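Local coordinates for protein F420-dependent methylenetetrahydromethanopterin dehydrogenase (Methanopyrus kandleri, PDB 1QV9) that catalyses the reversible, coenzyme F420-dependent reduction of methenyl-tetrahydromethanopterin to methylene-tetrahydromethanopterin in methanogenesis from carbon dioxide, at residues A[9-14]-A[50-55]; A[34-39]-A[57-62]; A[222-227]-A[231-236]. All coordinates share one frame; numbering follows the deposited sequence. Where two conformers were deposited one is given.

Interaction 1: residues A[9-14]-A[50-55]; sequences IKCGNL and EAAVEM
I9 and C11, near the C-terminal end of strand 4-10, pack against A52 and V53 of helix 46-63 in a buried, wholly apolar contact between a parallel sheet and a helix lying over one of its faces. The closest backbone approach is that of I9 CA to A52 CA, 6.8 Å, a short spacing consistent with the small alanine methyl on the helix side. A52 CB takes two neighbours: it stands 3.4 Å from C11 SG, a tight fit for carbon and sulfur, and 3.8 Å from I9 CG2. The two partners come from alternate residues of one extended segment, with K10 between them turned to the other face, where it makes a salt bridge with D21. I9 reaches the helix with both branches. CG2 lies anti to the backbone N and meets A52, while CG1 stays beside that N (chi1 -53°) and extends to a CD1 methyl 4.2 Å from V53 CG2. No hydrogen bond links the two segments; van der Waals contact between buried apolar groups joins them. Around this contact, I9 also touches I68 and Y70 of strand 67-71 and A56 one turn further along helix 46-63, and C11 touches V49 one turn earlier. V53 continues outward onto A83 and M86 of helix 78-88.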
ATOM      1  N   ILE A   9      22.754 -18.729 -26.185  1.00 14.83           N
ATOM      2  CA  ILE A   9      24.060 -18.388 -25.595  1.00 16.61           C
ATOM      3  C   ILE A   9      23.826 -17.193 -24.688  1.00 16.48           C
ATOM      4  O   ILE A   9      23.249 -16.192 -25.124  1.00 17.32           O
ATOM      5  CB  ILE A   9      25.079 -18.013 -26.687  1.00 16.95           C
ATOM      6  CG1 ILE A   9      25.149 -19.108 -27.744  1.00 17.79           C
ATOM      7  CG2 ILE A   9      26.448 -17.748 -26.066  1.00 17.30           C
ATOM      8  CD1 ILE A   9      25.946 -18.667 -29.012  1.00 18.84           C
ATOM      9  N   LYS A  10      24.290 -17.274 -23.432  1.00 16.78           N
ATOM     10  CA  LYS A  10      24.057 -16.206 -22.464  1.00 17.06           C
ATOM     11  C   LYS A  10      25.374 -15.706 -21.888  1.00 17.22           C
ATOM     12  O   LYS A  10      26.084 -16.456 -21.197  1.00 18.43           O
ATOM     13  CB  LYS A  10      23.158 -16.702 -21.292  1.00 15.27           C
ATOM     14  CG  LYS A  10      21.799 -17.235 -21.734  1.00 18.19           C
ATOM     15  CD  LYS A  10      20.881 -17.585 -20.563  1.00 18.47           C
ATOM     16  CE  LYS A  10      19.565 -18.176 -21.099  1.00 18.54           C
ATOM     17  NZ  LYS A  10      18.507 -18.237 -20.055  1.00 20.41           N
ATOM     18  N   CYS A  11      25.708 -14.449 -22.191  1.00 16.70           N
ATOM     19  CA  CYS A  11      26.922 -13.806 -21.684  1.00 16.07           C
ATOM     20  C   CYS A  11      26.524 -12.455 -21.123  1.00 16.94           C
ATOM     21  O   CYS A  11      25.959 -11.611 -21.854  1.00 20.84           O
ATOM     22  CB  CYS A  11      27.950 -13.636 -22.800  1.00 20.45           C
ATOM     23  SG  CYS A  11      28.527 -15.184 -23.534  1.00 20.06           S
ATOM     24  N   GLY A  12      26.831 -12.200 -19.849  1.00 16.95           N
ATOM     25  CA  GLY A  12      26.393 -10.962 -19.237  1.00 16.34           C
ATOM     26  C   GLY A  12      24.949 -11.206 -18.820  1.00 19.78           C
ATOM     27  O   GLY A  12      24.444 -12.309 -19.037  1.00 23.80           O
ATOM     28  N   ASN A  13      24.281 -10.237 -18.224  1.00 18.92           N
ATOM     29  CA  ASN A  13      22.884 -10.523 -17.870  1.00 19.66           C
ATOM     30  C   ASN A  13      21.939  -9.397 -18.209  1.00 18.36           C
ATOM     31  O   ASN A  13      22.211  -8.222 -17.953  1.00 20.47           O
ATOM     32  CB  ASN A  13      22.752 -10.851 -16.388  1.00 20.40           C
ATOM     33  CG  ASN A  13      21.355 -11.371 -16.027  1.00 22.89           C
ATOM     34  OD1 ASN A  13      20.856 -12.358 -16.619  1.00 23.63           O
ATOM     35  ND2 ASN A  13      20.707 -10.695 -15.083  1.00 24.35           N
ATOM     36  N   LEU A  14      20.823  -9.789 -18.790  1.00 18.59           N
ATOM     37  CA  LEU A  14      19.754  -8.894 -19.158  1.00 19.05           C
ATOM     38  C   LEU A  14      18.513  -9.636 -18.661  1.00 18.49           C
ATOM     39  O   LEU A  14      18.504 -10.873 -18.595  1.00 18.19           O
ATOM     40  CB  LEU A  14      19.703  -8.772 -20.702  1.00 25.00           C
ATOM     41  CG  LEU A  14      19.618  -7.435 -21.428  1.00 30.91           C
ATOM     42  CD1 LEU A  14      20.544  -6.409 -20.811  1.00 25.55           C
ATOM     43  CD2 LEU A  14      19.936  -7.678 -22.897  1.00 30.83           C
ATOM     44  N   GLU A  50      33.954 -15.305 -26.927  1.00 23.49           N
ATOM     45  CA  GLU A  50      34.455 -16.214 -27.960  1.00 23.41           C
ATOM     46  C   GLU A  50      34.366 -17.652 -27.447  1.00 17.72           C
ATOM     47  O   GLU A  50      33.974 -18.558 -28.164  1.00 22.42           O
ATOM     48  CB  GLU A  50      35.898 -15.848 -28.362  1.00 22.46           C
ATOM     49  CG  GLU A  50      36.488 -16.809 -29.379  1.00 26.94           C
ATOM     50  CD  GLU A  50      37.796 -16.336 -29.994  1.00 33.90           C
ATOM     51  OE1 GLU A  50      38.277 -17.007 -30.926  1.00 39.92           O
ATOM     52  OE2 GLU A  50      38.339 -15.298 -29.561  1.00 34.86           O
ATOM     53  N   ALA A  51      34.724 -17.865 -26.178  1.00 22.39           N
ATOM     54  CA  ALA A  51      34.635 -19.195 -25.590  1.00 19.19           C
ATOM     55  C   ALA A  51      33.194 -19.705 -25.562  1.00 17.44           C
ATOM     56  O   ALA A  51      32.970 -20.867 -25.818  1.00 20.68           O
ATOM     57  CB  ALA A  51      35.216 -19.181 -24.150  1.00 22.26           C
ATOM     58  N   ALA A  52      32.246 -18.830 -25.230  1.00 18.77           N
ATOM     59  CA  ALA A  52      30.837 -19.208 -25.194  1.00 18.03           C
ATOM     60  C   ALA A  52      30.349 -19.589 -26.591  1.00 17.46           C
ATOM     61  O   ALA A  52      29.677 -20.611 -26.779  1.00 19.25           O
ATOM     62  CB  ALA A  52      29.994 -18.061 -24.664  1.00 17.94           C
ATOM     63  N   VAL A  53      30.666 -18.763 -27.580  1.00 18.93           N
ATOM     64  CA  VAL A  53      30.215 -19.061 -28.931  1.00 21.47           C
ATOM     65  C   VAL A  53      30.890 -20.339 -29.477  1.00 22.19           C
ATOM     66  O   VAL A  53      30.253 -21.135 -30.172  1.00 21.59           O
ATOM     67  CB  VAL A  53      30.450 -17.840 -29.857  1.00 21.24           C
ATOM     68  CG1 VAL A  53      29.986 -18.153 -31.283  1.00 24.19           C
ATOM     69  CG2 VAL A  53      29.657 -16.648 -29.330  1.00 22.48           C
ATOM     70  N   GLU A  54      32.166 -20.544 -29.152  1.00 21.53           N
ATOM     71  CA  GLU A  54      32.880 -21.752 -29.582  1.00 24.45           C
ATOM     72  C   GLU A  54      32.168 -22.980 -28.997  1.00 22.30           C
ATOM     73  O   GLU A  54      31.979 -23.991 -29.692  1.00 24.71           O
ATOM     74  CB  GLU A  54      34.346 -21.674 -29.128  1.00 27.20           C
ATOM     75  CG  GLU A  54      35.259 -22.685 -29.810  1.00 40.88           C
ATOM     76  CD  GLU A  54      36.721 -22.548 -29.377  1.00 44.39           C
ATOM     77  OE1 GLU A  54      37.289 -21.442 -29.521  1.00 49.88           O
ATOM     78  OE2 GLU A  54      37.298 -23.549 -28.899  1.00 48.21           O
HETATM   79  N   MSE A  55      31.762 -22.897 -27.726  0.60 22.00           N
HETATM   80  CA  MSE A  55      31.033 -23.997 -27.078  0.60 24.25           C
HETATM   81  C   MSE A  55      29.763 -24.283 -27.873  0.60 23.44           C
HETATM   82  O   MSE A  55      29.414 -25.434 -28.147  0.60 24.97           O
HETATM   83  CB  MSE A  55      30.604 -23.617 -25.646  0.60 25.81           C
HETATM   84  CG  MSE A  55      31.367 -24.261 -24.509  0.60 27.17           C
HETATM   85 SE   MSE A  55      30.424 -23.984 -22.820  0.60 24.40          SE
HETATM   86  CE  MSE A  55      30.431 -22.032 -22.871  0.60 14.84           C
TER

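Interaction 2: residues A[34-39]-A[57-62]; sequences EFRVVG and LDIAED
R36 and I59 mark the nearest approach of the backbones, CA to CA 8.6 Å, where strand segment 34-39 packs against helix segment 57-62, which runs in roughly the opposite direction. Along the strand, R36 and V38 both turn toward the helix, with V37 between them facing away, and the single residue I59 reaches both. The closer touch is V38 CG1 to I59 CD1 at 3.6 Å; the two side chains slide past each other in opposite directions, methyl beside methyl. I59 CG1 lies anti to its own carbonyl carbon (chi1 -73°), which carries CD1 to V38 and puts the other branch, CG2, 4.3 Å from the aliphatic CG of R36. Strand 33-39, helix 46-63 and strand 67-71 form a beta-alpha-beta crossover that passes over strand 4-10, and I59 accordingly also touches I7 of that strand. The charged end of R36 bends back along its own strand. R36 NH1 makes a 2.8 Å salt bridge with E34 OE1, the oxygen being met on its anti side and well out of the carboxylate plane. R36 NH2 donates to F35 O at 3.0 Å from above the carbonyl plane, which helps fix the guanidinium rotation. Through V37, V38 and G39 the sheet runs on across the subunit interface by antiparallel pairing with a strand of the second subunit, whose M55 packs on R36, V38 and I59.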
ATOM      1  N   GLU A  34      13.523 -28.716 -28.487  1.00 21.24           N
ATOM      2  CA  GLU A  34      14.651 -29.225 -27.717  1.00 20.98           C
ATOM      3  C   GLU A  34      15.661 -28.101 -27.754  1.00 19.79           C
ATOM      4  O   GLU A  34      15.981 -27.598 -28.831  1.00 19.67           O
ATOM      5  CB  GLU A  34      15.245 -30.479 -28.368  1.00 25.35           C
ATOM      6  CG  GLU A  34      16.395 -31.042 -27.558  1.00 35.85           C
ATOM      7  CD  GLU A  34      16.855 -32.426 -28.007  1.00 43.46           C
ATOM      8  OE1 GLU A  34      17.704 -33.003 -27.297  1.00 46.10           O
ATOM      9  OE2 GLU A  34      16.380 -32.934 -29.045  1.00 41.86           O
ATOM     10  N   PHE A  35      16.145 -27.693 -26.580  1.00 18.24           N
ATOM     11  CA  PHE A  35      17.114 -26.602 -26.517  1.00 15.73           C
ATOM     12  C   PHE A  35      18.359 -26.982 -25.732  1.00 19.45           C
ATOM     13  O   PHE A  35      18.352 -27.882 -24.890  1.00 19.97           O
ATOM     14  CB  PHE A  35      16.508 -25.391 -25.774  1.00 18.18           C
ATOM     15  CG  PHE A  35      15.192 -24.895 -26.327  1.00 18.58           C
ATOM     16  CD1 PHE A  35      14.180 -24.491 -25.482  1.00 21.63           C
ATOM     17  CD2 PHE A  35      15.004 -24.762 -27.691  1.00 22.58           C
ATOM     18  CE1 PHE A  35      12.973 -23.952 -25.995  1.00 23.30           C
ATOM     19  CE2 PHE A  35      13.802 -24.227 -28.207  1.00 20.97           C
ATOM     20  CZ  PHE A  35      12.795 -23.828 -27.347  1.00 22.55           C
ATOM     21  N   ARG A  36      19.434 -26.284 -26.037  1.00 16.43           N
ATOM     22  CA  ARG A  36      20.685 -26.380 -25.305  1.00 16.93           C
ATOM     23  C   ARG A  36      20.987 -24.929 -24.929  1.00 20.30           C
ATOM     24  O   ARG A  36      20.734 -24.019 -25.715  1.00 17.43           O
ATOM     25  CB  ARG A  36      21.824 -26.929 -26.157  1.00 19.11           C
ATOM     26  CG  ARG A  36      21.653 -28.402 -26.577  1.00 16.21           C
ATOM     27  CD  ARG A  36      21.632 -29.331 -25.338  1.00 23.93           C
ATOM     28  NE  ARG A  36      21.468 -30.715 -25.786  1.00 24.39           N
ATOM     29  CZ  ARG A  36      20.304 -31.318 -25.952  1.00 26.82           C
ATOM     30  NH1 ARG A  36      20.300 -32.572 -26.385  1.00 29.21           N
ATOM     31  NH2 ARG A  36      19.164 -30.693 -25.661  1.00 25.92           N
ATOM     32  N   VAL A  37      21.478 -24.704 -23.717  1.00 15.47           N
ATOM     33  CA  VAL A  37      21.814 -23.356 -23.248  1.00 16.22           C
ATOM     34  C   VAL A  37      23.263 -23.369 -22.787  1.00 18.84           C
ATOM     35  O   VAL A  37      23.666 -24.271 -22.050  1.00 21.31           O
ATOM     36  CB  VAL A  37      20.879 -22.925 -22.090  1.00 18.92           C
ATOM     37  CG1 VAL A  37      21.214 -21.484 -21.638  1.00 20.29           C
ATOM     38  CG2 VAL A  37      19.451 -23.013 -22.540  1.00 19.60           C
ATOM     39  N   VAL A  38      24.067 -22.385 -23.202  1.00 15.87           N
ATOM     40  CA  VAL A  38      25.475 -22.371 -22.802  1.00 16.75           C
ATOM     41  C   VAL A  38      25.910 -20.932 -22.581  1.00 18.46           C
ATOM     42  O   VAL A  38      25.304 -20.018 -23.127  1.00 18.66           O
ATOM     43  CB  VAL A  38      26.394 -23.001 -23.869  1.00 17.93           C
ATOM     44  CG1 VAL A  38      25.992 -24.446 -24.091  1.00 18.98           C
ATOM     45  CG2 VAL A  38      26.331 -22.193 -25.193  1.00 17.85           C
ATOM     46  N   GLY A  39      26.947 -20.707 -21.770  1.00 17.04           N
ATOM     47  CA  GLY A  39      27.356 -19.341 -21.559  1.00 16.46           C
ATOM     48  C   GLY A  39      28.501 -19.270 -20.583  1.00 18.37           C
ATOM     49  O   GLY A  39      28.988 -20.305 -20.108  1.00 18.00           O
ATOM     50  N   LEU A  57      28.995 -23.545 -31.050  1.00 20.43           N
ATOM     51  CA  LEU A  57      29.232 -24.070 -32.398  1.00 23.44           C
ATOM     52  C   LEU A  57      29.776 -25.493 -32.391  1.00 23.54           C
ATOM     53  O   LEU A  57      29.536 -26.256 -33.328  1.00 27.48           O
ATOM     54  CB  LEU A  57      30.141 -23.123 -33.183  1.00 22.95           C
ATOM     55  CG  LEU A  57      29.485 -21.748 -33.407  1.00 26.38           C
ATOM     56  CD1 LEU A  57      30.498 -20.810 -34.020  1.00 29.13           C
ATOM     57  CD2 LEU A  57      28.255 -21.874 -34.304  1.00 26.28           C
ATOM     58  N   ASP A  58      30.462 -25.867 -31.313  1.00 23.19           N
ATOM     59  CA  ASP A  58      30.989 -27.209 -31.166  1.00 25.33           C
ATOM     60  C   ASP A  58      29.785 -28.129 -30.939  1.00 23.88           C
ATOM     61  O   ASP A  58      29.652 -29.178 -31.573  1.00 25.71           O
ATOM     62  CB  ASP A  58      31.948 -27.244 -29.971  1.00 31.68           C
ATOM     63  CG  ASP A  58      32.403 -28.639 -29.651  1.00 42.46           C
ATOM     64  OD1 ASP A  58      33.014 -29.266 -30.543  1.00 46.07           O
ATOM     65  OD2 ASP A  58      32.143 -29.115 -28.519  1.00 46.94           O
ATOM     66  N   ILE A  59      28.883 -27.717 -30.056  1.00 22.01           N
ATOM     67  CA  ILE A  59      27.679 -28.487 -29.765  1.00 21.66           C
ATOM     68  C   ILE A  59      26.795 -28.597 -31.015  1.00 24.40           C
ATOM     69  O   ILE A  59      26.197 -29.650 -31.286  1.00 25.56           O
ATOM     70  CB  ILE A  59      26.901 -27.812 -28.612  1.00 25.82           C
ATOM     71  CG1 ILE A  59      27.669 -28.045 -27.302  1.00 26.01           C
ATOM     72  CG2 ILE A  59      25.502 -28.360 -28.479  1.00 24.00           C
ATOM     73  CD1 ILE A  59      27.363 -26.967 -26.239  1.00 30.46           C
ATOM     74  N   ALA A  60      26.727 -27.506 -31.770  1.00 24.15           N
ATOM     75  CA  ALA A  60      25.897 -27.437 -32.975  1.00 24.67           C
ATOM     76  C   ALA A  60      26.193 -28.522 -34.013  1.00 26.63           C
ATOM     77  O   ALA A  60      25.289 -28.960 -34.720  1.00 25.15           O
ATOM     78  CB  ALA A  60      26.028 -26.038 -33.601  1.00 23.94           C
ATOM     79  N   GLU A  61      27.443 -28.968 -34.105  1.00 29.29           N
ATOM     80  CA  GLU A  61      27.793 -29.997 -35.090  1.00 31.28           C
ATOM     81  C   GLU A  61      26.954 -31.266 -34.945  1.00 33.15           C
ATOM     82  O   GLU A  61      26.468 -31.816 -35.941  1.00 32.70           O
ATOM     83  CB  GLU A  61      29.277 -30.360 -34.994  1.00 37.30           C
ATOM     84  CG  GLU A  61      29.730 -31.286 -36.123  1.00 45.54           C
ATOM     85  CD  GLU A  61      31.153 -31.795 -35.953  1.00 51.36           C
ATOM     86  OE1 GLU A  61      31.665 -32.440 -36.902  1.00 53.99           O
ATOM     87  OE2 GLU A  61      31.757 -31.565 -34.876  1.00 52.25           O
ATOM     88  N   ASP A  62      26.776 -31.735 -33.716  1.00 31.61           N
ATOM     89  CA  ASP A  62      25.978 -32.933 -33.492  1.00 30.67           C
ATOM     90  C   ASP A  62      24.520 -32.619 -33.189  1.00 29.81           C
ATOM     91  O   ASP A  62      23.621 -33.422 -33.475  1.00 31.35           O
ATOM     92  CB  ASP A  62      26.561 -33.749 -32.330  1.00 35.83           C
ATOM     93  CG  ASP A  62      25.781 -35.026 -32.067  1.00 45.52           C
ATOM     94  OD1 ASP A  62      25.035 -35.079 -31.060  1.00 50.46           O
ATOM     95  OD2 ASP A  62      25.907 -35.982 -32.870  1.00 47.92           O
TER

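Interaction 3: residues A[222-227]-A[231-236]; sequences FVEQDK and VPIVAS
K227 O accepts a hydrogen bond from V231 N at 3.1 Å, nearly straight at 166°. V231 CG2 lies close by, 3.3 Å from K227 O, and P232 CD is in looser contact with that oxygen at 3.9 Å. This is the first turn of helix 227-257, just past the tight loop that joins it to helix 197-223, so the contact closes one end of a helical hairpin in the helix-bundle part of the subunit. The next turn has an irregularity: P232 N carries no hydrogen, its bond to the turn before is missing, and the helix is kinked there. The start of the helix is fixed by D226, the N-cap residue, whose OD2 accepts from E228 N. E224 ties the loop to this start. Its CG is anti to the backbone N (chi1 -177°), and a bend at chi2 brings the carboxylate round so that E224 OE1, through its anti lone pair, takes D226 N at 3.1 Å; OE2 meanwhile forms a salt bridge with R229 NE. The aliphatic part of the same side chain crosses I233 at about a right angle, E224 CG to I233 CD1 4.1 Å. An alanine at E224 is likely to leave D226 N and the R229 guanidinium without their carboxylate mate and to uncover one side of I233 CD1. In the loop itself, Q225 NE2 folds back onto V223 O at 3.2 Å. Other chains cover the helix: F278 of the second subunit packs on V231, and M204 of the third on I233. Further along, S236 OG turns back on its own helix and donates to I233 O at 2.7 Å.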
ATOM      1  N   PHE A 222      29.393   5.431 -15.382  1.00 26.37           N
ATOM      2  CA  PHE A 222      30.386   5.880 -16.367  1.00 30.00           C
ATOM      3  C   PHE A 222      30.726   7.351 -16.458  1.00 30.35           C
ATOM      4  O   PHE A 222      31.791   7.711 -16.959  1.00 34.48           O
ATOM      5  CB  PHE A 222      29.949   5.394 -17.743  1.00 26.13           C
ATOM      6  CG  PHE A 222      29.742   3.922 -17.797  1.00 32.46           C
ATOM      7  CD1 PHE A 222      30.725   3.068 -17.322  1.00 31.71           C
ATOM      8  CD2 PHE A 222      28.562   3.383 -18.285  1.00 33.26           C
ATOM      9  CE1 PHE A 222      30.532   1.693 -17.328  1.00 38.82           C
ATOM     10  CE2 PHE A 222      28.369   2.022 -18.294  1.00 35.88           C
ATOM     11  CZ  PHE A 222      29.353   1.174 -17.814  1.00 32.36           C
ATOM     12  N   VAL A 223      29.840   8.205 -15.987  1.00 27.93           N
ATOM     13  CA  VAL A 223      30.077   9.635 -16.060  1.00 29.29           C
ATOM     14  C   VAL A 223      30.556  10.237 -14.750  1.00 31.68           C
ATOM     15  O   VAL A 223      31.662  10.776 -14.669  1.00 32.16           O
ATOM     16  CB  VAL A 223      28.813  10.341 -16.510  1.00 29.53           C
ATOM     17  CG1 VAL A 223      29.081  11.833 -16.665  1.00 29.87           C
ATOM     18  CG2 VAL A 223      28.331   9.735 -17.822  1.00 32.98           C
ATOM     19  N   GLU A 224      29.722  10.152 -13.722  1.00 27.12           N
ATOM     20  CA  GLU A 224      30.032  10.689 -12.401  1.00 27.37           C
ATOM     21  C   GLU A 224      31.184   9.921 -11.758  1.00 29.05           C
ATOM     22  O   GLU A 224      31.160   8.695 -11.695  1.00 28.10           O
ATOM     23  CB  GLU A 224      28.771  10.595 -11.513  1.00 26.15           C
ATOM     24  CG  GLU A 224      28.916  11.167 -10.138  1.00 26.46           C
ATOM     25  CD  GLU A 224      29.324  12.631 -10.169  1.00 33.94           C
ATOM     26  OE1 GLU A 224      30.457  12.939  -9.742  1.00 31.45           O
ATOM     27  OE2 GLU A 224      28.521  13.464 -10.629  1.00 34.02           O
ATOM     28  N   GLN A 225      32.194  10.647 -11.271  1.00 29.02           N
ATOM     29  CA  GLN A 225      33.354  10.016 -10.661  1.00 27.11           C
ATOM     30  C   GLN A 225      33.508  10.270  -9.164  1.00 24.47           C
ATOM     31  O   GLN A 225      34.349   9.659  -8.512  1.00 31.39           O
ATOM     32  CB  GLN A 225      34.622  10.488 -11.385  1.00 33.91           C
ATOM     33  CG  GLN A 225      34.581  10.251 -12.873  1.00 34.09           C
ATOM     34  CD  GLN A 225      34.580   8.779 -13.213  1.00 41.46           C
ATOM     35  OE1 GLN A 225      35.459   8.037 -12.772  1.00 49.36           O
ATOM     36  NE2 GLN A 225      33.605   8.346 -14.009  1.00 38.54           N
ATOM     37  N   ASP A 226      32.706  11.170  -8.621  1.00 25.24           N
ATOM     38  CA  ASP A 226      32.741  11.456  -7.190  1.00 23.81           C
ATOM     39  C   ASP A 226      31.767  10.470  -6.495  1.00 28.20           C
ATOM     40  O   ASP A 226      30.568  10.556  -6.722  1.00 29.26           O
ATOM     41  CB  ASP A 226      32.275  12.880  -6.955  1.00 31.02           C
ATOM     42  CG  ASP A 226      32.251  13.263  -5.489  1.00 32.40           C
ATOM     43  OD1 ASP A 226      31.896  14.427  -5.214  1.00 36.61           O
ATOM     44  OD2 ASP A 226      32.578  12.430  -4.610  1.00 35.77           O
ATOM     45  N   LYS A 227      32.281   9.576  -5.654  1.00 28.80           N
ATOM     46  CA  LYS A 227      31.438   8.592  -4.949  1.00 27.73           C
ATOM     47  C   LYS A 227      30.292   9.194  -4.122  1.00 33.25           C
ATOM     48  O   LYS A 227      29.212   8.580  -4.024  1.00 29.60           O
ATOM     49  CB  LYS A 227      32.285   7.696  -4.038  1.00 35.66           C
ATOM     50  CG  LYS A 227      32.993   8.436  -2.906  1.00 40.85           C
ATOM     51  CD  LYS A 227      33.510   7.499  -1.818  1.00 42.20           C
ATOM     52  CE  LYS A 227      34.553   6.531  -2.330  1.00 47.89           C
ATOM     53  NZ  LYS A 227      35.856   7.176  -2.682  1.00 51.38           N
ATOM     54  N   VAL A 231      27.117   7.118  -5.751  1.00 20.06           N
ATOM     55  CA  VAL A 231      26.424   6.051  -4.987  1.00 20.92           C
ATOM     56  C   VAL A 231      24.908   6.402  -4.911  1.00 21.87           C
ATOM     57  O   VAL A 231      24.049   5.521  -5.210  1.00 20.36           O
ATOM     58  CB  VAL A 231      27.033   5.832  -3.578  1.00 21.11           C
ATOM     59  CG1 VAL A 231      26.240   4.763  -2.789  1.00 25.05           C
ATOM     60  CG2 VAL A 231      28.480   5.364  -3.736  1.00 23.19           C
ATOM     61  N   PRO A 232      24.539   7.648  -4.526  1.00 17.88           N
ATOM     62  CA  PRO A 232      23.118   8.025  -4.468  1.00 18.02           C
ATOM     63  C   PRO A 232      22.501   7.912  -5.867  1.00 20.95           C
ATOM     64  O   PRO A 232      21.340   7.479  -6.028  1.00 17.39           O
ATOM     65  CB  PRO A 232      23.137   9.483  -4.009  1.00 24.28           C
ATOM     66  CG  PRO A 232      24.331   9.527  -3.109  1.00 21.85           C
ATOM     67  CD  PRO A 232      25.368   8.658  -3.814  1.00 18.99           C
ATOM     68  N   ILE A 233      23.244   8.304  -6.906  1.00 18.02           N
ATOM     69  CA  ILE A 233      22.690   8.213  -8.233  1.00 17.61           C
ATOM     70  C   ILE A 233      22.334   6.762  -8.614  1.00 18.03           C
ATOM     71  O   ILE A 233      21.194   6.520  -9.078  1.00 17.91           O
ATOM     72  CB  ILE A 233      23.669   8.850  -9.291  1.00 20.59           C
ATOM     73  CG1 ILE A 233      23.719  10.369  -9.040  1.00 21.04           C
ATOM     74  CG2 ILE A 233      23.210   8.545 -10.715  1.00 19.59           C
ATOM     75  CD1 ILE A 233      24.792  11.083  -9.881  1.00 23.92           C
ATOM     76  N   VAL A 234      23.253   5.809  -8.458  1.00 15.91           N
ATOM     77  CA  VAL A 234      22.890   4.444  -8.881  1.00 16.73           C
ATOM     78  C   VAL A 234      21.774   3.888  -7.988  1.00 17.41           C
ATOM     79  O   VAL A 234      20.930   3.115  -8.479  1.00 17.78           O
ATOM     80  CB  VAL A 234      24.074   3.453  -8.924  1.00 17.23           C
ATOM     81  CG1 VAL A 234      25.085   3.908 -10.009  1.00 17.97           C
ATOM     82  CG2 VAL A 234      24.707   3.294  -7.572  1.00 19.47           C
ATOM     83  N   ALA A 235      21.730   4.289  -6.726  1.00 15.53           N
ATOM     84  CA  ALA A 235      20.670   3.785  -5.826  1.00 16.83           C
ATOM     85  C   ALA A 235      19.333   4.329  -6.269  1.00 20.10           C
ATOM     86  O   ALA A 235      18.302   3.640  -6.165  1.00 15.75           O
ATOM     87  CB  ALA A 235      20.920   4.198  -4.395  1.00 15.76           C
ATOM     88  N   SER A 236      19.307   5.571  -6.768  1.00 16.68           N
ATOM     89  CA  SER A 236      18.050   6.153  -7.207  1.00 17.21           C
ATOM     90  C   SER A 236      17.483   5.396  -8.423  1.00 15.51           C
ATOM     91  O   SER A 236      16.269   5.304  -8.567  1.00 16.28           O
ATOM     92  CB  SER A 236      18.213   7.662  -7.496  1.00 17.72           C
ATOM     93  OG  SER A 236      18.828   7.880  -8.741  1.00 18.44           O
TER

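Interactions 1 and 2 have centres 11 Å apart and share helix 46-63, which rests on the neighbouring strands 4-10 and 33-39 of one parallel sheet. Their segments alternate along the chain, and they meet directly, with K10 N 2.9 Å from V38 O, a probable hydrogen bond between the two strands. Interaction 3 follows later in sequence, at the tip of the hairpin of helices 197-223 and 227-257, with its centre 29 Å from that of interaction 1 and 39 Å from that of interaction 2. The contacts thus belong to the alpha/beta and helical parts of the subunit, and all three touch the second subunit of the hexamer.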